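Local coordinates for enoyl-acyl carrier protein reductase (Uncultured bacterium, PDB 6KIA) that probably reduces enoyl-acyl carrier protein intermediates of fatty acid synthesis with NADH, and belongs to a triclosan-resistant type found in soil metagenome, at residues M148-D151 against G152-A155. Residues are numbered along the deposited sequence; the frame is centred on the assembly and turned at random.
Sequences MIPD and GANA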
loop_
_atom_site.group_PDB
_atom_site.type_symbol
_atom_site.label_atom_id
_atom_site.label_comp_id
_atom_site.label_asym_id
_atom_site.label_seq_id
_atom_site.Cartn_x
_atom_site.Cartn_y
_atom_site.Cartn_z
ATOM N N MET A 148 -1.101 16.656 22.510
ATOM C CA MET A 148 -1.807 15.426 22.856
ATOM C C MET A 148 -0.907 14.269 23.307
ATOM O O MET A 148 -1.407 13.256 23.790
ATOM C CB MET A 148 -2.626 14.939 21.651
ATOM C CG MET A 148 -3.495 15.983 21.000
ATOM S SD MET A 148 -4.365 15.165 19.638
ATOM C CE MET A 148 -4.909 16.568 18.681
ATOM N N ILE A 149 0.402 14.392 23.113
ATOM C CA ILE A 149 1.324 13.320 23.459
ATOM C C ILE A 149 2.187 13.761 24.654
ATOM O O ILE A 149 3.051 14.630 24.522
ATOM C CB ILE A 149 2.213 12.913 22.254
ATOM C CG1 ILE A 149 1.356 12.696 20.997
ATOM C CG2 ILE A 149 3.041 11.664 22.569
ATOM C CD1 ILE A 149 2.177 12.405 19.767
ATOM N N PRO A 150 1.939 13.180 25.841
ATOM C CA PRO A 150 2.664 13.704 27.014
ATOM C C PRO A 150 4.135 13.291 27.012
ATOM O O PRO A 150 4.505 12.307 26.349
ATOM C CB PRO A 150 1.918 13.081 28.203
ATOM C CG PRO A 150 1.267 11.813 27.635
ATOM C CD PRO A 150 0.987 12.100 26.182
ATOM N N ASP A 151 4.968 14.050 27.735
ATOM C CA ASP A 151 6.325 13.615 28.013
ATOM C C ASP A 151 6.296 12.199 28.552
ATOM O O ASP A 151 5.470 11.867 29.416
ATOM C CB ASP A 151 7.019 14.503 29.068
ATOM C CG ASP A 151 7.281 15.911 28.587
ATOM O OD1 ASP A 151 7.155 16.158 27.381
ATOM O OD2 ASP A 151 7.646 16.782 29.427
ATOM N N GLY A 152 7.235 11.382 28.104
ATOM C CA GLY A 152 7.328 10.030 28.615
ATOM C C GLY A 152 6.583 9.021 27.756
ATOM O O GLY A 152 6.776 7.826 27.910
ATOM N N ALA A 153 5.713 9.491 26.880
ATOM C CA ALA A 153 4.973 8.551 26.028
ATOM C C ALA A 153 5.805 7.991 24.885
ATOM O O ALA A 153 6.813 8.571 24.457
ATOM C CB ALA A 153 3.747 9.199 25.497
ATOM N N ASN A 154 5.365 6.831 24.411
ATOM C CA ASN A 154 5.844 6.274 23.148
ATOM C C ASN A 154 4.907 6.721 22.058
ATOM O O ASN A 154 3.717 6.869 22.300
ATOM C CB ASN A 154 5.903 4.747 23.214
ATOM C CG ASN A 154 6.864 4.238 24.274
ATOM O OD1 ASN A 154 7.866 4.876 24.570
ATOM N ND2 ASN A 154 6.566 3.063 24.833
ATOM N N ALA A 155 5.441 6.969 20.863
ATOM C CA ALA A 155 4.619 7.352 19.737
ATOM C C ALA A 155 4.932 6.443 18.525
ATOM O O ALA A 155 6.092 6.137 18.217
ATOM C CB ALA A 155 4.827 8.829 19.380
#
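Ile-149 and Ala-153 face each other across a tight turn, the branch methyl CG2 of Ile-149 lying 3.9 Å from CB of Ala-153. The two arms of Ile-149 divide the work. CG2 stands anti to the backbone N and takes Ala-153, while CG1, beside that N (chi1 -49°), carries an extended arm whose CD1 comes within 4.5 Å of CB of Ala-155, a looser touch further along the returning chain. The Pro-150 ring adds its CD to the same alanine methyl, 4.1 Å from Ala-153 CB, which therefore meets both the isoleucine branch and the CD corner of the proline ring.

What brings these groups together is a type II beta turn from Pro-150 to Ala-153. Its closing bond runs 3.1 Å from Ala-153 N to Pro-150 O. It is fairly straight, at 158° about the hydrogen, and the donor sits above the carbonyl plane, 37° out of it. Gly-152, with no side chain, takes the third position with the positive phi that a type II turn has there. The CB of Asp-151 sets off away from the returning chain, at the exposed outer side of the turn, and its OD1 forms a salt bridge with NH1 of Arg-226. That arginine also donates from NH2 to Ile-149 O, so one guanidinium ties down both the lead-in and the corner, while Ser-230 OG hydrogen-bonds to Gly-152 N.

The loop links the long helix 120-146 to strand 155-159, a parallel strand of the central sheet in this Rossmann-clan protein. Leu-227 of helix 221-229 packs against both Ile-149 and Ala-155, and backbone bonds from Asn-154 to Val-21 and from Ala-155 to Gln-233 and Arg-235 lead the chain between strands 21-25 and 234-240.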